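Local coordinates for R.MvaI (Kocuria varians, PDB 2OA9), which cleaves double-stranded DNA as a monomeric restriction endonuclease that recognises its target sequence asymmetrically and probably depends on divalent metal ions, at residues N9-A14 with P52-I57; E13-V18 with D40-E45; H103-G108 with K208-I213; L69-T74 with G229-I234; Q130-E135 with W150-L155. All blocks are in the same frame, centred on the assembly; numbering follows the deposited sequence.

Contacts 1 and 2 share helix 6-19 and one cadmium ion, and join that helix to helix 33-49 and the loop behind it; both are apolar inside and metal-bound or polar outside. They sit far out, their centres about 20 and 24 Å from the chain's centre. The centre of contact 4 lies nearest to it, about 4 Å away. Contacts 3 and 4 pair neighbouring strands of one antiparallel sheet, and a salt bridge from Asp210 to Arg233 connects them. Contact 5, the most buried, closes a hairpin of a separate three-stranded sheet and packs against contacts 3 and 4. Contacts 1 and 3 lie on opposite sides of the chain's centre. Chemistry thus follows place in the fold.

Contact 1: N9-A14 with P52-I57; sequences NLLKEA and PDFHDI. With CD (cadmium ion), chain I; CD (cadmium ion), chain J.
Apolar packing of a loop against a helix makes this contact: Phe54, in the loop between helix 33-49 and strand 58-61, presses its ring against one side of helix 6-19. No hydrogen bond crosses between the two segments. The ring spans a full turn of the helix, with CE1 of Phe54 3.5 Å from CB of Ala14, CE2 close to CA of Leu11 and CZ 3.6 Å from the carbonyl O of Leu10. CD1 of Leu11 sits off-centre over the ring, 4.2 Å from its centroid, as the two side chains run past each other in opposite directions. With CG anti to the backbone N (chi1 174°), Leu11 also sends CD1 tip to tip against CD1 of Ile57, 3.6 Å away. Farther out, the Leu10 side chain crosses the Pro52 ring at about a right angle, CD1 of Leu10 touching CD of Pro52. The same loop turns its polar groups the other way. NE2 of His55 binds one cadmium ion at 2.2 Å, a site completed by Glu43 and Glu46, while both carboxylate oxygens of Asp53 hold a second; one water bridges the two metals. Asp53 also binds calcium in another structure of this protein. The chemistry is thus divided by residue: Phe54 packs the loop on the helix, while its neighbours Asp53 and His55 present metal ligands, an arrangement consistent with packing that helps to position them.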
# COMPACT_ATOMS: atom_id res chain seq x y z
N ASN A 9 -12.05 -19.39 2.57
CA ASN A 9 -13.39 -19.89 2.81
C ASN A 9 -13.89 -19.47 4.19
O ASN A 9 -15.02 -19.00 4.33
CB ASN A 9 -13.43 -21.41 2.65
CG ASN A 9 -14.77 -22.07 3.15
OD1 ASN A 9 -15.78 -21.90 2.53
ND2 ASN A 9 -14.70 -22.82 4.20
N LEU A 10 -13.04 -19.65 5.19
CA LEU A 10 -13.39 -19.30 6.58
C LEU A 10 -13.53 -17.79 6.80
O LEU A 10 -14.44 -17.34 7.47
CB LEU A 10 -12.36 -19.88 7.59
CG LEU A 10 -12.47 -21.40 7.72
CD1 LEU A 10 -11.30 -21.98 8.48
CD2 LEU A 10 -13.80 -21.82 8.36
N LEU A 11 -12.63 -17.01 6.23
CA LEU A 11 -12.69 -15.57 6.33
C LEU A 11 -13.95 -15.03 5.68
O LEU A 11 -14.64 -14.20 6.28
CB LEU A 11 -11.42 -14.94 5.78
CG LEU A 11 -11.44 -13.39 5.70
CD1 LEU A 11 -11.59 -12.84 7.11
CD2 LEU A 11 -10.20 -12.96 4.97
N LYS A 12 -14.28 -15.52 4.48
CA LYS A 12 -15.51 -15.09 3.81
C LYS A 12 -16.73 -15.47 4.65
O LYS A 12 -17.65 -14.68 4.74
CB LYS A 12 -15.66 -15.61 2.39
CG LYS A 12 -14.64 -15.08 1.43
CD LYS A 12 -14.76 -15.79 0.08
CE LYS A 12 -13.84 -15.25 -1.01
NZ LYS A 12 -13.62 -16.21 -2.11
N GLU A 13 -16.74 -16.69 5.19
CA GLU A 13 -17.83 -17.12 6.05
C GLU A 13 -18.00 -16.22 7.26
O GLU A 13 -19.12 -15.85 7.61
CB GLU A 13 -17.67 -18.60 6.44
CG GLU A 13 -18.68 -19.14 7.44
CD GLU A 13 -18.60 -20.63 7.67
OE1 GLU A 13 -17.62 -21.27 7.24
OE2 GLU A 13 -19.57 -21.18 8.27
N ALA A 14 -16.88 -15.86 7.87
CA ALA A 14 -16.88 -14.99 9.05
C ALA A 14 -17.46 -13.62 8.69
O ALA A 14 -18.32 -13.10 9.41
CB ALA A 14 -15.48 -14.87 9.62
N PRO A 52 -8.52 -20.21 12.28
CA PRO A 52 -7.28 -19.55 12.68
C PRO A 52 -7.54 -18.07 12.74
O PRO A 52 -8.59 -17.59 12.34
CB PRO A 52 -6.30 -19.90 11.55
CG PRO A 52 -7.15 -20.22 10.36
CD PRO A 52 -8.44 -20.78 10.91
N ASP A 53 -6.57 -17.32 13.23
CA ASP A 53 -6.79 -15.94 13.55
C ASP A 53 -6.98 -15.13 12.29
O ASP A 53 -6.28 -15.34 11.31
CB ASP A 53 -5.64 -15.40 14.38
CG ASP A 53 -5.61 -16.00 15.75
OD1 ASP A 53 -6.70 -16.37 16.26
OD2 ASP A 53 -4.56 -16.17 16.41
N PHE A 54 -7.96 -14.24 12.34
CA PHE A 54 -8.21 -13.28 11.29
C PHE A 54 -7.57 -11.99 11.75
O PHE A 54 -8.23 -10.98 11.97
CB PHE A 54 -9.72 -13.05 11.11
CG PHE A 54 -10.51 -14.31 10.76
CD1 PHE A 54 -11.67 -14.61 11.47
CD2 PHE A 54 -10.15 -15.11 9.71
CE1 PHE A 54 -12.43 -15.73 11.15
CE2 PHE A 54 -10.90 -16.25 9.40
CZ PHE A 54 -12.04 -16.55 10.10
N HIS A 55 -6.26 -12.02 11.94
CA HIS A 55 -5.55 -10.85 12.43
C HIS A 55 -4.90 -10.14 11.26
O HIS A 55 -4.76 -10.70 10.16
CB HIS A 55 -4.50 -11.27 13.47
CG HIS A 55 -5.09 -11.77 14.75
ND1 HIS A 55 -4.30 -12.15 15.82
CD2 HIS A 55 -6.37 -11.98 15.14
CE1 HIS A 55 -5.08 -12.56 16.81
NE2 HIS A 55 -6.34 -12.46 16.42
N ASP A 56 -4.54 -8.88 11.49
CA ASP A 56 -3.83 -8.09 10.49
C ASP A 56 -4.63 -7.97 9.19
O ASP A 56 -4.07 -7.96 8.09
CB ASP A 56 -2.43 -8.66 10.21
N ILE A 57 -5.95 -7.90 9.35
CA ILE A 57 -6.82 -7.49 8.25
C ILE A 57 -7.23 -6.06 8.55
O ILE A 57 -7.89 -5.80 9.57
CB ILE A 57 -8.05 -8.39 8.18
CG1 ILE A 57 -7.61 -9.84 7.97
CG2 ILE A 57 -9.01 -7.92 7.06
CD1 ILE A 57 -8.76 -10.86 8.02
CD CD I . -8.03 -13.56 17.39
CD CD J . -5.71 -16.74 18.34
O HOH W 1 -6.58 -14.67 18.76

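Contact 2: E13-V18 with D40-E45; sequences EAIQNV and DLLEKE. With CD (cadmium ion), chain I.
CB of Ala14 lies 3.7 Å from both CD1 of Leu42 and CB of Glu45, in the tight, apolar part of a helix-helix contact. At this small residue the backbones come nearest, CA of Ala14 5.6 Å from CA of Glu45. Helix segment 13-18 runs at 124° to 40-45, and their axes are 9.3 Å apart at closest approach. One turn on, Val18 lies across Leu41, its CG2 3.8 Å from CB of Leu41 and its CG1 near CD1 of Leu41. The looser, more exposed side is polar. There ND2 of Asn17 donates a nearly straight bond of 2.8 Å to OE2 of Glu45 (173° at the hydrogen). Glu45 reaches it by bending at chi2 (-55°); the amide and carboxylate planes stand almost perpendicular, and the donor comes from above the carboxylate. Glu43 points elsewhere and chelates cadmium through both oxygens. Beneath the helix pair, Ile15 packs on strands 179-192 and 244-248, while Val18 and Leu41 both touch Tyr184 of strand 179-192.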
# COMPACT_ATOMS: atom_id res chain seq x y z
N GLU A 13 -16.74 -16.69 5.19
CA GLU A 13 -17.83 -17.12 6.05
C GLU A 13 -18.00 -16.22 7.26
O GLU A 13 -19.12 -15.85 7.61
CB GLU A 13 -17.67 -18.60 6.44
CG GLU A 13 -18.68 -19.14 7.44
CD GLU A 13 -18.60 -20.63 7.67
OE1 GLU A 13 -17.62 -21.27 7.24
OE2 GLU A 13 -19.57 -21.18 8.27
N ALA A 14 -16.88 -15.86 7.87
CA ALA A 14 -16.88 -14.99 9.05
C ALA A 14 -17.46 -13.62 8.69
O ALA A 14 -18.32 -13.10 9.41
CB ALA A 14 -15.48 -14.87 9.62
N ILE A 15 -17.00 -13.03 7.60
CA ILE A 15 -17.51 -11.72 7.18
C ILE A 15 -18.99 -11.80 6.78
O ILE A 15 -19.79 -10.94 7.12
CB ILE A 15 -16.64 -11.17 6.05
CG1 ILE A 15 -15.25 -10.81 6.57
CG2 ILE A 15 -17.28 -9.97 5.38
CD1 ILE A 15 -14.23 -10.52 5.50
N GLN A 16 -19.38 -12.87 6.09
CA GLN A 16 -20.75 -13.07 5.73
C GLN A 16 -21.65 -13.18 6.96
O GLN A 16 -22.76 -12.65 6.96
CB GLN A 16 -20.87 -14.34 4.87
CG GLN A 16 -22.28 -14.57 4.35
CD GLN A 16 -22.62 -13.68 3.19
OE1 GLN A 16 -22.09 -13.89 2.09
NE2 GLN A 16 -23.49 -12.69 3.41
N ASN A 17 -21.18 -13.83 8.02
CA ASN A 17 -21.93 -13.94 9.25
C ASN A 17 -22.06 -12.62 9.97
O ASN A 17 -23.10 -12.36 10.56
CB ASN A 17 -21.29 -14.94 10.20
CG ASN A 17 -21.45 -16.39 9.74
OD1 ASN A 17 -22.27 -16.70 8.87
ND2 ASN A 17 -20.68 -17.27 10.32
N VAL A 18 -21.02 -11.79 9.94
CA VAL A 18 -21.14 -10.47 10.56
C VAL A 18 -22.15 -9.62 9.76
O VAL A 18 -23.09 -9.01 10.32
CB VAL A 18 -19.75 -9.77 10.65
CG1 VAL A 18 -19.94 -8.29 11.06
CG2 VAL A 18 -18.85 -10.45 11.58
N ASP A 40 -14.19 -6.30 16.27
CA ASP A 40 -14.67 -7.09 17.42
C ASP A 40 -15.55 -8.29 17.05
O ASP A 40 -15.46 -9.36 17.63
CB ASP A 40 -15.49 -6.22 18.39
CG ASP A 40 -14.69 -5.09 19.01
OD1 ASP A 40 -13.44 -5.17 19.08
OD2 ASP A 40 -15.25 -4.06 19.48
N LEU A 41 -16.42 -8.10 16.07
CA LEU A 41 -17.35 -9.13 15.69
C LEU A 41 -16.62 -10.23 14.93
O LEU A 41 -16.92 -11.41 15.05
CB LEU A 41 -18.47 -8.52 14.85
CG LEU A 41 -19.44 -7.57 15.58
CD1 LEU A 41 -20.21 -6.72 14.59
CD2 LEU A 41 -20.37 -8.35 16.50
N LEU A 42 -15.61 -9.83 14.17
CA LEU A 42 -14.82 -10.77 13.41
C LEU A 42 -14.01 -11.64 14.37
O LEU A 42 -13.87 -12.83 14.15
CB LEU A 42 -13.92 -10.01 12.44
CG LEU A 42 -13.14 -10.76 11.39
CD1 LEU A 42 -14.08 -11.59 10.54
CD2 LEU A 42 -12.39 -9.78 10.53
N GLU A 43 -13.50 -11.04 15.45
CA GLU A 43 -12.82 -11.77 16.49
C GLU A 43 -13.72 -12.85 17.10
O GLU A 43 -13.28 -13.94 17.34
CB GLU A 43 -12.30 -10.80 17.56
CG GLU A 43 -11.52 -11.46 18.70
CD GLU A 43 -10.22 -12.09 18.24
OE1 GLU A 43 -9.64 -11.68 17.20
OE2 GLU A 43 -9.75 -13.00 18.95
N LYS A 44 -15.00 -12.54 17.32
CA LYS A 44 -15.96 -13.53 17.82
C LYS A 44 -16.23 -14.67 16.84
O LYS A 44 -16.45 -15.79 17.26
CB LYS A 44 -17.29 -12.88 18.18
CG LYS A 44 -17.25 -12.02 19.41
CD LYS A 44 -18.51 -11.16 19.55
N GLU A 45 -16.21 -14.39 15.55
CA GLU A 45 -16.28 -15.46 14.56
C GLU A 45 -15.14 -16.48 14.53
O GLU A 45 -15.34 -17.62 14.09
CB GLU A 45 -16.45 -14.88 13.15
CG GLU A 45 -17.81 -14.30 12.85
CD GLU A 45 -18.94 -15.30 13.10
OE1 GLU A 45 -19.73 -15.06 14.03
OE2 GLU A 45 -19.01 -16.35 12.42
CD CD I . -8.03 -13.56 17.39
O HOH W 1 -6.58 -14.67 18.76

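Contact 3: H103-G108 with K208-I213; sequences HQTVSG and KVDIRI. With CD (cadmium ion), chain F.
Both carboxylate oxygens of Asp210 grip a cadmium ion at 2.3 Å, and NE2 of His103 on the partner strand binds the same metal, also at 2.3 Å; three waters fill the remaining positions. OD2 of Asp210 has further partners, Arg233 and a second-shell water that also bonds OG1 of Thr105. The His103 ring, swung across the strands with CG anti to the backbone N (chi1 -166°), carries CG of Arg212 over the centre of one face, 3.7 Å from the centroid. NE of Arg212 donates to one of the metal's waters, 3.1 Å away. On the other face of the sheet, the one carrying Gln104, Val106, Val209 and Ile211, CG2 of Val106 meets CD1 of Ile211 at 3.8 Å. Paired backbone bonds hold the antiparallel register, among them N of Gln104 to O of Ile211 at 2.8 Å. Strand 207-215 lies between strands 100-106 and 225-235, and Val106 and Val209 pack on Ile123 of strand 119-126.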
# COMPACT_ATOMS: atom_id res chain seq x y z
N HIS A 103 14.15 12.67 -0.64
CA HIS A 103 12.79 12.34 -0.24
C HIS A 103 11.89 12.92 -1.34
O HIS A 103 11.67 14.10 -1.39
CB HIS A 103 12.40 12.94 1.12
CG HIS A 103 11.15 12.36 1.68
ND1 HIS A 103 10.65 12.71 2.92
CD2 HIS A 103 10.33 11.40 1.20
CE1 HIS A 103 9.57 11.98 3.16
NE2 HIS A 103 9.33 11.23 2.11
N GLN A 104 11.27 12.05 -2.13
CA GLN A 104 10.42 12.47 -3.26
C GLN A 104 9.42 11.40 -3.61
O GLN A 104 9.78 10.24 -3.74
CB GLN A 104 11.30 12.76 -4.47
CG GLN A 104 10.64 13.21 -5.71
CD GLN A 104 10.01 14.54 -5.54
OE1 GLN A 104 10.71 15.53 -5.19
NE2 GLN A 104 8.69 14.60 -5.70
N THR A 105 8.17 11.79 -3.76
CA THR A 105 7.13 10.93 -4.30
C THR A 105 7.14 11.00 -5.85
O THR A 105 7.08 12.09 -6.44
CB THR A 105 5.79 11.35 -3.80
OG1 THR A 105 5.73 11.23 -2.39
CG2 THR A 105 4.69 10.41 -4.28
N VAL A 106 7.23 9.86 -6.50
CA VAL A 106 7.36 9.81 -7.95
C VAL A 106 6.18 9.01 -8.51
O VAL A 106 5.78 8.02 -7.93
CB VAL A 106 8.68 9.13 -8.38
CG1 VAL A 106 8.89 9.29 -9.85
CG2 VAL A 106 9.88 9.70 -7.63
N SER A 107 5.64 9.43 -9.64
CA SER A 107 4.62 8.62 -10.27
C SER A 107 5.00 8.28 -11.70
O SER A 107 6.06 8.71 -12.18
CB SER A 107 3.31 9.37 -10.19
OG SER A 107 3.17 10.27 -11.27
N GLY A 108 4.13 7.55 -12.39
CA GLY A 108 4.37 7.11 -13.74
C GLY A 108 3.65 7.87 -14.81
O GLY A 108 3.82 7.51 -15.96
N LYS A 208 1.98 5.34 -6.26
CA LYS A 208 3.12 6.22 -6.19
C LYS A 208 4.28 5.46 -5.63
O LYS A 208 4.11 4.53 -4.87
CB LYS A 208 2.83 7.39 -5.24
CG LYS A 208 1.61 8.23 -5.58
CD LYS A 208 1.54 8.58 -7.03
CE LYS A 208 0.44 9.60 -7.32
NZ LYS A 208 0.64 10.22 -8.65
N VAL A 209 5.48 5.90 -5.98
CA VAL A 209 6.74 5.33 -5.49
C VAL A 209 7.38 6.43 -4.64
O VAL A 209 7.82 7.46 -5.16
CB VAL A 209 7.61 4.95 -6.70
CG1 VAL A 209 8.93 4.42 -6.27
CG2 VAL A 209 6.87 3.91 -7.57
N ASP A 210 7.37 6.23 -3.33
CA ASP A 210 7.83 7.22 -2.34
C ASP A 210 9.27 6.91 -1.94
O ASP A 210 9.52 5.99 -1.17
CB ASP A 210 6.89 7.16 -1.12
CG ASP A 210 7.04 8.27 -0.16
OD1 ASP A 210 8.17 8.62 0.18
OD2 ASP A 210 6.05 8.80 0.40
N ILE A 211 10.19 7.62 -2.53
CA ILE A 211 11.63 7.45 -2.26
C ILE A 211 11.94 8.27 -1.03
O ILE A 211 11.70 9.47 -1.00
CB ILE A 211 12.43 7.92 -3.44
CG1 ILE A 211 12.05 7.11 -4.67
CG2 ILE A 211 13.94 7.89 -3.13
CD1 ILE A 211 12.66 7.64 -5.96
N ARG A 212 12.49 7.63 -0.01
CA ARG A 212 12.80 8.30 1.27
C ARG A 212 14.13 7.76 1.74
O ARG A 212 14.22 6.88 2.61
CB ARG A 212 11.67 8.07 2.27
CG ARG A 212 11.76 8.83 3.56
CD ARG A 212 10.89 8.22 4.65
NE ARG A 212 9.77 9.07 5.05
CZ ARG A 212 9.70 9.80 6.18
NH1 ARG A 212 10.69 9.87 7.05
NH2 ARG A 212 8.60 10.49 6.41
N ILE A 213 15.18 8.30 1.16
CA ILE A 213 16.53 7.85 1.42
C ILE A 213 17.24 8.91 2.27
O ILE A 213 17.54 10.01 1.79
CB ILE A 213 17.31 7.64 0.16
CG1 ILE A 213 16.53 6.85 -0.86
CG2 ILE A 213 18.62 6.90 0.50
CD1 ILE A 213 17.14 6.78 -2.23
CD CD F . 7.35 10.23 1.63
O HOH W 2 3.73 9.67 -0.59
O HOH W 3 7.60 11.55 -0.32
O HOH W 4 7.15 8.74 3.43
O HOH W 5 5.63 11.39 2.44

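Contact 4: L69-T74 with G229-I234; sequences LLTLFT and GTAFRI
In the antiparallel pairing that puts strand 69-74 at one border of a five-stranded sheet, the rings of Phe73 and Phe232 form an offset stack, their centroids 4.8 Å apart and their planes 21° from parallel; CZ of Phe73 lies above one face of Phe232, and CB of Phe232 covers a face of Phe73 toward its rim. Trp150 meets the Phe232 ring edge-to-face. The guanidinium of Arg233 carries CD2 of Leu69 over the centre of one face, 3.4 Å from CZ of Arg233, with a water at its edge. Reciprocal bonds join Leu70 and Ile234; farther along, N of Leu72 bonds to O of Phe232 at 2.8 Å while N of Phe232 bonds to O of Phe73 at 3.0 Å. Leu72 and Phe73 together thus face Phe232, a beta bulge, with helix-like backbone angles at Leu72 (-69°/-46°). Leu72 turns its CD1 to CG2 of Ile234, 4.1 Å away. On the more exposed face Arg233 bends at chi3, which brings NE to OG1 of Thr71 in a weak bond of 3.2 Å, while NH1 keeps its bond to Asp210. One water is hydrogen-bonded to O of Leu69, to OG1 of Thr71 and, at 3.0 Å, to NH2 of Arg233.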
# COMPACT_ATOMS: atom_id res chain seq x y z
N LEU A 69 -3.98 6.55 2.95
CA LEU A 69 -2.91 6.13 2.05
C LEU A 69 -2.29 4.84 2.60
O LEU A 69 -1.82 4.81 3.73
CB LEU A 69 -1.85 7.24 1.98
CG LEU A 69 -0.66 7.08 1.06
CD1 LEU A 69 -1.13 6.90 -0.40
CD2 LEU A 69 0.29 8.26 1.22
N LEU A 70 -2.32 3.79 1.79
CA LEU A 70 -1.82 2.48 2.14
C LEU A 70 -0.42 2.32 1.54
O LEU A 70 -0.21 2.59 0.36
CB LEU A 70 -2.78 1.45 1.54
CG LEU A 70 -2.50 -0.02 1.79
CD1 LEU A 70 -2.80 -0.34 3.23
CD2 LEU A 70 -3.34 -0.87 0.82
N THR A 71 0.55 1.87 2.34
CA THR A 71 1.80 1.35 1.84
C THR A 71 1.68 -0.14 1.61
O THR A 71 1.54 -0.89 2.55
CB THR A 71 2.88 1.63 2.86
OG1 THR A 71 3.00 3.04 3.02
CG2 THR A 71 4.24 1.10 2.40
N LEU A 72 1.77 -0.56 0.36
CA LEU A 72 1.67 -1.97 -0.01
C LEU A 72 2.88 -2.73 0.50
O LEU A 72 2.75 -3.81 1.05
CB LEU A 72 1.57 -2.10 -1.52
CG LEU A 72 0.30 -1.46 -2.12
CD1 LEU A 72 0.44 -1.22 -3.62
CD2 LEU A 72 -0.91 -2.30 -1.83
N PHE A 73 4.05 -2.15 0.28
CA PHE A 73 5.33 -2.72 0.70
C PHE A 73 6.42 -1.70 0.48
O PHE A 73 6.22 -0.69 -0.19
CB PHE A 73 5.64 -4.02 -0.08
CG PHE A 73 5.72 -3.86 -1.59
CD1 PHE A 73 6.87 -3.47 -2.22
CD2 PHE A 73 4.60 -4.11 -2.37
CE1 PHE A 73 6.94 -3.35 -3.60
CE2 PHE A 73 4.65 -3.94 -3.74
CZ PHE A 73 5.82 -3.56 -4.37
N THR A 74 7.59 -1.98 1.02
CA THR A 74 8.79 -1.20 0.78
C THR A 74 9.82 -2.13 0.15
O THR A 74 9.91 -3.34 0.49
CB THR A 74 9.37 -0.57 2.09
OG1 THR A 74 9.60 -1.59 3.08
CG2 THR A 74 8.38 0.35 2.74
N GLY A 229 13.47 1.44 2.73
CA GLY A 229 12.93 0.88 1.51
C GLY A 229 11.99 1.87 0.86
O GLY A 229 11.16 2.47 1.49
N THR A 230 12.09 1.96 -0.44
CA THR A 230 11.17 2.77 -1.23
C THR A 230 9.75 2.21 -1.11
O THR A 230 9.54 1.01 -1.27
CB THR A 230 11.65 2.74 -2.67
OG1 THR A 230 12.93 3.42 -2.69
CG2 THR A 230 10.72 3.48 -3.60
N ALA A 231 8.79 3.05 -0.81
CA ALA A 231 7.46 2.58 -0.46
C ALA A 231 6.55 2.70 -1.70
O ALA A 231 6.51 3.74 -2.35
CB ALA A 231 6.90 3.36 0.70
N PHE A 232 5.76 1.66 -1.95
CA PHE A 232 4.80 1.62 -3.04
C PHE A 232 3.46 1.85 -2.42
O PHE A 232 3.04 1.07 -1.57
CB PHE A 232 4.90 0.30 -3.81
CG PHE A 232 6.14 0.18 -4.63
CD1 PHE A 232 7.38 0.06 -4.06
CD2 PHE A 232 6.08 0.21 -6.01
CE1 PHE A 232 8.51 -0.01 -4.84
CE2 PHE A 232 7.21 0.10 -6.80
CZ PHE A 232 8.42 0.01 -6.20
N ARG A 233 2.85 2.99 -2.74
CA ARG A 233 1.70 3.50 -2.00
C ARG A 233 0.50 3.78 -2.89
O ARG A 233 0.63 4.18 -4.02
CB ARG A 233 2.09 4.79 -1.26
CG ARG A 233 3.32 4.63 -0.39
CD ARG A 233 3.74 5.84 0.38
NE ARG A 233 3.09 5.89 1.66
CZ ARG A 233 3.21 6.93 2.46
NH1 ARG A 233 3.97 7.95 2.08
NH2 ARG A 233 2.56 6.97 3.62
N ILE A 234 -0.67 3.60 -2.33
CA ILE A 234 -1.93 3.76 -3.05
C ILE A 234 -3.01 4.21 -2.07
O ILE A 234 -3.06 3.75 -0.93
CB ILE A 234 -2.35 2.42 -3.77
CG1 ILE A 234 -3.54 2.65 -4.69
CG2 ILE A 234 -2.64 1.31 -2.76
CD1 ILE A 234 -3.93 1.42 -5.52
O HOH W 6 0.94 4.55 4.40

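Contact 5: Q130-E135 with W150-L155; sequences QVVRLE and WSFDSL
Phe152, Trp150 and Val132 bury the most surface in this contact. The Phe152 ring lies flat on the backbone of Gln130, whose CA stands over the ring's centre, 3.7 Å from the centroid and only 5° off the normal. From the same residue, O of Gln130 accepts the backbone N of Phe152 at 2.9 Å, with the donor above the carbonyl plane. Val132 divides its branches: CG1 goes to CE3 of Trp150, whereas CG2, placed beside the backbone N, touches CE2 of Phe152 and CD1 of Leu155, the latter at 3.7 Å. Trp150 presents its edge to O of Val132, which lies in the indole plane 3.3 Å from CE3 of Trp150, while NE1 of Trp150 hydrogen-bonds to the backbone O of Lys75. Two backbone bonds pair Val132 with Trp150, and Ser151 is the N-cap of helix 152-162, its OG accepting N of Ser154 at 3.1 Å. Here an antiparallel beta hairpin, strands 131-138 and 143-151, runs straight into a helix, and Gln130 and Val131 opposite Asp126 form a G1 beta bulge.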
# COMPACT_ATOMS: atom_id res chain seq x y z
N GLN A 130 10.63 -6.42 -18.47
CA GLN A 130 10.01 -6.72 -17.18
C GLN A 130 10.73 -6.05 -16.04
O GLN A 130 11.06 -6.68 -15.04
CB GLN A 130 9.97 -8.24 -16.93
CG GLN A 130 9.40 -9.05 -18.04
CD GLN A 130 8.03 -9.55 -17.71
OE1 GLN A 130 7.87 -10.69 -17.26
NE2 GLN A 130 7.03 -8.70 -17.92
N VAL A 131 11.00 -4.75 -16.20
CA VAL A 131 11.51 -3.94 -15.09
C VAL A 131 10.75 -2.61 -15.02
O VAL A 131 10.21 -2.15 -15.99
CB VAL A 131 13.03 -3.69 -15.17
CG1 VAL A 131 13.79 -5.03 -15.35
CG2 VAL A 131 13.35 -2.72 -16.29
N VAL A 132 10.75 -2.04 -13.84
CA VAL A 132 10.18 -0.72 -13.56
C VAL A 132 11.35 0.22 -13.36
O VAL A 132 12.13 0.04 -12.41
CB VAL A 132 9.31 -0.80 -12.28
CG1 VAL A 132 8.80 0.55 -11.85
CG2 VAL A 132 8.17 -1.79 -12.47
N ARG A 133 11.49 1.22 -14.23
CA ARG A 133 12.63 2.12 -14.22
C ARG A 133 12.32 3.46 -13.61
O ARG A 133 11.23 4.02 -13.81
CB ARG A 133 13.13 2.37 -15.64
CG ARG A 133 13.58 1.16 -16.35
CD ARG A 133 14.17 1.41 -17.72
NE ARG A 133 14.69 0.19 -18.35
CZ ARG A 133 15.91 -0.32 -18.12
NH1 ARG A 133 16.77 0.27 -17.30
NH2 ARG A 133 16.27 -1.46 -18.70
N LEU A 134 13.30 3.97 -12.86
CA LEU A 134 13.33 5.37 -12.44
C LEU A 134 14.05 6.21 -13.47
O LEU A 134 15.26 6.07 -13.64
CB LEU A 134 13.99 5.50 -11.05
CG LEU A 134 14.09 6.90 -10.46
CD1 LEU A 134 12.72 7.40 -10.16
CD2 LEU A 134 14.90 6.89 -9.24
N GLU A 135 13.33 7.12 -14.12
CA GLU A 135 13.89 8.11 -14.99
C GLU A 135 14.24 9.39 -14.26
O GLU A 135 13.44 9.89 -13.46
CB GLU A 135 12.89 8.44 -16.11
CG GLU A 135 12.51 7.28 -17.02
CD GLU A 135 11.44 7.63 -18.04
OE1 GLU A 135 10.57 8.51 -17.79
OE2 GLU A 135 11.47 6.97 -19.10
N TRP A 150 13.54 -1.75 -10.64
CA TRP A 150 13.01 -2.86 -9.83
C TRP A 150 12.58 -3.92 -10.80
O TRP A 150 11.80 -3.63 -11.71
CB TRP A 150 11.76 -2.43 -9.02
CG TRP A 150 11.97 -1.42 -7.96
CD1 TRP A 150 12.13 -1.65 -6.63
CD2 TRP A 150 12.04 0.00 -8.13
NE1 TRP A 150 12.27 -0.47 -5.94
CE2 TRP A 150 12.26 0.57 -6.84
CE3 TRP A 150 11.98 0.86 -9.23
CZ2 TRP A 150 12.39 1.94 -6.66
CZ3 TRP A 150 12.10 2.21 -9.04
CH2 TRP A 150 12.30 2.75 -7.76
N SER A 151 13.05 -5.15 -10.66
CA SER A 151 12.53 -6.19 -11.52
C SER A 151 11.09 -6.56 -11.21
O SER A 151 10.66 -6.46 -10.05
CB SER A 151 13.40 -7.46 -11.38
OG SER A 151 13.34 -7.97 -10.06
N PHE A 152 10.35 -7.02 -12.20
CA PHE A 152 9.00 -7.50 -11.95
C PHE A 152 9.02 -8.64 -10.92
O PHE A 152 8.14 -8.72 -10.09
CB PHE A 152 8.31 -8.03 -13.22
CG PHE A 152 7.69 -6.97 -14.14
CD1 PHE A 152 6.76 -7.35 -15.10
CD2 PHE A 152 8.03 -5.64 -14.05
CE1 PHE A 152 6.19 -6.42 -15.95
CE2 PHE A 152 7.50 -4.72 -14.92
CZ PHE A 152 6.56 -5.09 -15.86
N ASP A 153 10.01 -9.53 -10.99
CA ASP A 153 10.05 -10.67 -10.07
C ASP A 153 10.22 -10.22 -8.62
O ASP A 153 9.63 -10.80 -7.72
CB ASP A 153 11.17 -11.65 -10.47
CG ASP A 153 10.81 -12.44 -11.72
OD1 ASP A 153 11.67 -13.18 -12.24
OD2 ASP A 153 9.67 -12.38 -12.25
N SER A 154 11.01 -9.18 -8.40
CA SER A 154 11.21 -8.65 -7.06
C SER A 154 9.90 -8.10 -6.52
O SER A 154 9.60 -8.26 -5.35
CB SER A 154 12.32 -7.61 -7.00
OG SER A 154 11.96 -6.34 -7.54
N LEU A 155 9.16 -7.41 -7.38
CA LEU A 155 7.91 -6.79 -6.97
C LEU A 155 6.88 -7.86 -6.72
O LEU A 155 6.12 -7.76 -5.77
CB LEU A 155 7.42 -5.79 -8.03
CG LEU A 155 8.38 -4.61 -8.23
CD1 LEU A 155 7.82 -3.78 -9.38
CD2 LEU A 155 8.62 -3.77 -6.99